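TT1696 protein (PDB 1UFB) is of unknown function, a small all-helical HEPN-domain protein that pairs with a second copy of itself and may bind DNA. Local coordinates at residues G20-G25 with Y104-A109; Q35-A40 with K118-V123. One frame throughout, in Å; residues are numbered along the deposited sequence.

Contact 1: G20-G25 with Y104-A109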
loop_
_atom_site.group_PDB
_atom_site.type_symbol
_atom_site.label_atom_id
_atom_site.label_comp_id
_atom_site.label_asym_id
_atom_site.label_seq_id
_atom_site.Cartn_x
_atom_site.Cartn_y
_atom_site.Cartn_z
ATOM N N GLY A 20 2.938 -0.256 14.154
ATOM C CA GLY A 20 3.487 1.070 14.320
ATOM C C GLY A 20 2.529 2.107 13.763
ATOM O O GLY A 20 2.483 3.239 14.257
ATOM N N SER A 21 1.736 1.731 12.755
ATOM C CA SER A 21 0.807 2.697 12.135
ATOM C C SER A 21 -0.305 3.018 13.137
ATOM O O SER A 21 -0.840 4.104 13.173
ATOM C CB SER A 21 0.237 2.078 10.873
ATOM O OG SER A 21 1.282 1.931 9.904
ATOM N N LEU A 22 -0.609 2.025 13.955
ATOM C CA LEU A 22 -1.625 2.140 14.978
ATOM C C LEU A 22 -1.097 3.222 15.936
ATOM O O LEU A 22 -1.832 4.128 16.288
ATOM C CB LEU A 22 -1.788 0.754 15.635
ATOM C CG LEU A 22 -2.834 0.442 16.717
ATOM C CD1 LEU A 22 -4.278 0.668 16.159
ATOM C CD2 LEU A 22 -2.660 -1.065 17.139
ATOM N N GLY A 23 0.199 3.152 16.289
ATOM C CA GLY A 23 0.803 4.131 17.159
ATOM C C GLY A 23 0.810 5.521 16.547
ATOM O O GLY A 23 0.745 6.504 17.277
ATOM N N LEU A 24 0.931 5.625 15.216
ATOM C CA LEU A 24 0.899 6.919 14.520
ATOM C C LEU A 24 -0.522 7.456 14.412
ATOM O O LEU A 24 -0.732 8.621 14.005
ATOM C CB LEU A 24 1.401 6.791 13.060
ATOM C CG LEU A 24 2.873 6.359 12.866
ATOM C CD1 LEU A 24 3.096 6.012 11.409
ATOM C CD2 LEU A 24 3.821 7.514 13.267
ATOM N N GLY A 25 -1.511 6.629 14.742
ATOM C CA GLY A 25 -2.895 7.072 14.553
ATOM C C GLY A 25 -3.379 6.965 13.090
ATOM O O GLY A 25 -4.457 7.493 12.719
ATOM N N TYR A 104 -11.743 5.042 8.862
ATOM C CA TYR A 104 -11.213 3.902 9.604
ATOM C C TYR A 104 -10.881 4.294 11.042
ATOM O O TYR A 104 -10.377 5.370 11.260
ATOM C CB TYR A 104 -9.996 3.339 8.838
ATOM C CG TYR A 104 -10.465 2.816 7.492
ATOM C CD1 TYR A 104 -10.697 3.689 6.422
ATOM C CD2 TYR A 104 -10.802 1.452 7.332
ATOM C CE1 TYR A 104 -11.256 3.208 5.227
ATOM C CE2 TYR A 104 -11.360 0.968 6.173
ATOM C CZ TYR A 104 -11.592 1.856 5.105
ATOM O OH TYR A 104 -12.158 1.371 3.962
ATOM N N THR A 105 -11.150 3.420 12.013
ATOM C CA THR A 105 -10.956 3.788 13.426
ATOM C C THR A 105 -9.886 2.907 14.098
ATOM O O THR A 105 -9.421 1.882 13.519
ATOM C CB THR A 105 -12.272 3.568 14.237
ATOM O OG1 THR A 105 -12.531 2.138 14.296
ATOM C CG2 THR A 105 -13.499 4.283 13.564
ATOM N N ARG A 106 -9.530 3.272 15.319
ATOM C CA ARG A 106 -8.525 2.477 16.006
ATOM C C ARG A 106 -9.040 1.038 16.274
ATOM O O ARG A 106 -8.281 0.048 16.130
ATOM C CB ARG A 106 -8.081 3.118 17.349
ATOM C CG ARG A 106 -7.069 2.265 18.195
ATOM C CD ARG A 106 -6.629 2.942 19.565
ATOM N NE ARG A 106 -7.784 3.039 20.504
ATOM C CZ ARG A 106 -8.267 2.056 21.253
ATOM N NH1 ARG A 106 -7.712 0.848 21.212
ATOM N NH2 ARG A 106 -9.340 2.274 22.046
ATOM N N LEU A 107 -10.290 0.910 16.739
ATOM C CA LEU A 107 -10.768 -0.429 17.065
ATOM C C LEU A 107 -10.771 -1.310 15.808
ATOM O O LEU A 107 -10.506 -2.522 15.888
ATOM C CB LEU A 107 -12.195 -0.421 17.691
ATOM C CG LEU A 107 -12.240 0.300 19.063
ATOM C CD1 LEU A 107 -13.757 0.461 19.529
ATOM C CD2 LEU A 107 -11.459 -0.533 20.116
ATOM N N GLU A 108 -11.167 -0.724 14.689
ATOM C CA GLU A 108 -11.144 -1.491 13.420
ATOM C C GLU A 108 -9.736 -1.993 13.062
ATOM O O GLU A 108 -9.541 -3.136 12.604
ATOM C CB GLU A 108 -11.502 -0.620 12.282
ATOM C CG GLU A 108 -12.905 -0.595 11.972
ATOM C CD GLU A 108 -13.036 0.109 10.663
ATOM O OE1 GLU A 108 -12.929 1.335 10.749
ATOM O OE2 GLU A 108 -13.191 -0.570 9.567
ATOM N N ALA A 109 -8.775 -1.093 13.181
ATOM C CA ALA A 109 -7.388 -1.429 12.880
ATOM C C ALA A 109 -6.865 -2.418 13.893
ATOM O O ALA A 109 -6.074 -3.304 13.539
ATOM C CB ALA A 109 -6.499 -0.100 12.882
#
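L22, in the last turn of helix 4-24, reaches with one methyl to the first turn of helix 106-126. Its CG stands anti to the backbone N (chi1 -176°), which carries CD1 over to helix 106-126. There CD1 lies 4.0 Å from A109 CB and 3.8 Å from R106 CG, so a single branch touches two residues about one helical turn apart. The A109 end is the packed side: this alanine is buried, its CB directed at the leucine, and a small methyl suits a place where a branched side chain must come close to the backbone. Towards R106 the contact opens to solvent. Only the aliphatic base of the arginine serves as an apolar surface here; beyond it the chain bends at chi3, and NH1 forms a salt bridge with E110.

Both segments are helix ends with their own finishing devices. T105 and E108 make a capping box: T105 OG1 accepts from E108 N at 3.2 Å, and E108 OE1 accepts from T105 N at 3.0 Å. G25 closes the other helix in a Schellman motif, with the positive phi (79°) that glycine readily adopts. The contact thus joins the C-terminal end of helix 4-24 to the N-terminal end of helix 106-126, at one end of the HEPN helical bundle. S21 and A109 both pack on A30 of helix 27-48, which so lies against both ends.

Contact 2: Q35-A40 with K118-V123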
loop_
_atom_site.group_PDB
_atom_site.type_symbol
_atom_site.label_atom_id
_atom_site.label_comp_id
_atom_site.label_asym_id
_atom_site.label_seq_id
_atom_site.Cartn_x
_atom_site.Cartn_y
_atom_site.Cartn_z
ATOM N N GLN A 35 -3.890 -6.164 5.908
ATOM C CA GLN A 35 -4.260 -7.025 4.749
ATOM C C GLN A 35 -2.937 -7.458 4.008
ATOM O O GLN A 35 -2.833 -8.608 3.534
ATOM C CB GLN A 35 -5.165 -6.231 3.755
ATOM C CG GLN A 35 -5.558 -6.991 2.447
ATOM C CD GLN A 35 -4.416 -7.017 1.380
ATOM O OE1 GLN A 35 -3.544 -6.156 1.378
ATOM N NE2 GLN A 35 -4.474 -8.012 0.422
ATOM N N GLN A 36 -1.961 -6.547 3.918
ATOM C CA GLN A 36 -0.718 -6.859 3.217
ATOM C C GLN A 36 0.077 -7.939 3.955
ATOM O O GLN A 36 0.761 -8.775 3.319
ATOM C CB GLN A 36 0.135 -5.585 3.048
ATOM C CG GLN A 36 -0.372 -4.631 1.962
ATOM C CD GLN A 36 -0.150 -5.229 0.564
ATOM O OE1 GLN A 36 -1.077 -5.838 -0.104
ATOM N NE2 GLN A 36 1.075 -5.075 0.097
ATOM N N ALA A 37 0.009 -7.913 5.307
ATOM C CA ALA A 37 0.692 -8.966 6.095
ATOM C C ALA A 37 0.043 -10.297 5.760
ATOM O O ALA A 37 0.741 -11.283 5.483
ATOM C CB ALA A 37 0.547 -8.708 7.592
ATOM N N ALA A 38 -1.294 -10.324 5.781
ATOM C CA ALA A 38 -1.988 -11.583 5.491
ATOM C C ALA A 38 -1.705 -12.110 4.087
ATOM O O ALA A 38 -1.472 -13.308 3.856
ATOM C CB ALA A 38 -3.526 -11.422 5.677
ATOM N N GLU A 39 -1.716 -11.193 3.129
ATOM C CA GLU A 39 -1.482 -11.536 1.745
ATOM C C GLU A 39 -0.066 -12.146 1.560
ATOM O O GLU A 39 0.141 -13.208 0.905
ATOM C CB GLU A 39 -1.625 -10.200 0.915
ATOM C CG GLU A 39 -1.631 -10.480 -0.631
ATOM C CD GLU A 39 -1.456 -9.213 -1.467
ATOM O OE1 GLU A 39 -2.295 -8.317 -1.392
ATOM O OE2 GLU A 39 -0.476 -9.139 -2.230
ATOM N N ALA A 40 0.934 -11.425 2.056
ATOM C CA ALA A 40 2.351 -11.871 1.912
ATOM C C ALA A 40 2.566 -13.264 2.629
ATOM O O ALA A 40 3.262 -14.178 2.074
ATOM C CB ALA A 40 3.321 -10.769 2.514
ATOM N N LYS A 118 -3.841 -13.928 13.117
ATOM C CA LYS A 118 -4.383 -15.311 12.979
ATOM C C LYS A 118 -3.906 -15.960 11.684
ATOM O O LYS A 118 -3.525 -17.164 11.637
ATOM C CB LYS A 118 -5.910 -15.285 12.927
ATOM C CG LYS A 118 -6.589 -14.853 14.164
ATOM C CD LYS A 118 -8.072 -15.122 13.973
ATOM C CE LYS A 118 -8.905 -14.419 15.050
ATOM N NZ LYS A 118 -10.394 -14.724 14.818
ATOM N N ILE A 119 -3.902 -15.165 10.607
ATOM C CA ILE A 119 -3.451 -15.689 9.318
ATOM C C ILE A 119 -1.969 -16.056 9.374
ATOM O O ILE A 119 -1.566 -17.155 8.930
ATOM C CB ILE A 119 -3.678 -14.669 8.180
ATOM C CG1 ILE A 119 -5.191 -14.373 8.031
ATOM C CG2 ILE A 119 -3.064 -15.202 6.860
ATOM C CD1 ILE A 119 -6.019 -15.445 7.357
ATOM N N LEU A 120 -1.157 -15.144 9.913
ATOM C CA LEU A 120 0.283 -15.358 10.048
ATOM C C LEU A 120 0.573 -16.604 10.880
ATOM O O LEU A 120 1.464 -17.416 10.522
ATOM C CB LEU A 120 0.929 -14.177 10.791
ATOM C CG LEU A 120 1.799 -13.361 9.850
ATOM C CD1 LEU A 120 2.986 -14.268 9.375
ATOM C CD2 LEU A 120 0.869 -12.888 8.666
ATOM N N ALA A 121 -0.182 -16.758 11.955
ATOM C CA ALA A 121 0.083 -17.911 12.895
ATOM C C ALA A 121 -0.271 -19.230 12.216
ATOM O O ALA A 121 0.437 -20.213 12.358
ATOM C CB ALA A 121 -0.716 -17.720 14.207
ATOM N N PHE A 122 -1.361 -19.231 11.469
ATOM C CA PHE A 122 -1.809 -20.412 10.698
ATOM C C PHE A 122 -0.679 -20.721 9.694
ATOM O O PHE A 122 -0.194 -21.860 9.581
ATOM C CB PHE A 122 -3.142 -20.059 10.000
ATOM C CG PHE A 122 -3.521 -20.957 8.841
ATOM C CD1 PHE A 122 -4.149 -22.182 9.051
ATOM C CD2 PHE A 122 -3.250 -20.552 7.519
ATOM C CE1 PHE A 122 -4.491 -22.997 7.966
ATOM C CE2 PHE A 122 -3.593 -21.366 6.425
ATOM C CZ PHE A 122 -4.210 -22.587 6.649
ATOM N N VAL A 123 -0.216 -19.707 8.971
ATOM C CA VAL A 123 0.857 -19.951 8.024
ATOM C C VAL A 123 2.145 -20.478 8.715
ATOM O O VAL A 123 2.814 -21.407 8.217
ATOM C CB VAL A 123 1.185 -18.646 7.229
ATOM C CG1 VAL A 123 2.532 -18.812 6.518
ATOM C CG2 VAL A 123 0.056 -18.378 6.184
#
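Helices 35-40 and 118-123 run nearly parallel, their axes 8.9 Å apart at closest approach and inclined at 16°, with A38 and I119 nearest in register at 5.8 Å between their CA atoms. Two alanines on one side and two branched aliphatics on the other make the contact, and no hydrogen bond crosses it. A38 meets I119: its CB lies 4.0 Å from I119 CG2, and CB and CG1 of the isoleucine are almost as near, so the alanine methyl rests against the branch point. The isoleucine torsion (chi1 -62°) sets CG2 anti to the backbone N, from where it also reaches the carbonyl O of A38. L120 works through one methyl. CD2 comes to 3.6 Å from A37 O and touches A37 CB more loosely, at 4.3 Å. Alanine suits both positions because its short side chain lets the bulky partners come down onto the backbone of helix 35-40, while isoleucine and leucine supply the apolar volume between the helices. Two near-parallel helices thus pack closely through alanines in the interior of the HEPN helical bundle.

The polar residues of helix 35-40 lie away from this seam. Q35 NE2 donates to E39 OE1 over 2.9 Å, a nearly straight bond (167°) lying close to the amide plane and using the anti lone pair of the carboxylate. OE1 of E39 is also hydrogen-bonded to H56 ND1, while its OE2 forms a salt bridge with K43 and is hydrogen-bonded to Y91 OH of the second subunit. On one flank, A38 and I119 both pack against I58 of helix 58-63; on another, helix 4-24 adds N14 beside A37 and L8 beside L120.

How the contacts relate
Helix 106-126 takes part in both contacts, its first turn meeting the last turn of helix 4-24 in contact 1 and a later part meeting helix 27-48 in contact 2; together they join helices 4-24 and 27-48 to helix 106-126. The centres of the two contacts lie about 18 Å apart. Contact 2 is core: all its touching residues are buried, the side chains that meet there are all aliphatic, and no hydrogen bond crosses it. Contact 1 lies towards one end of the bundle and is only partly buried, so a charged side chain can share its apolar base there, and helix-ending motifs replace continuous helix. Both border the second subunit, contact 1 through packing by S21 and L24, contact 2 through the polar face of helix 35-40.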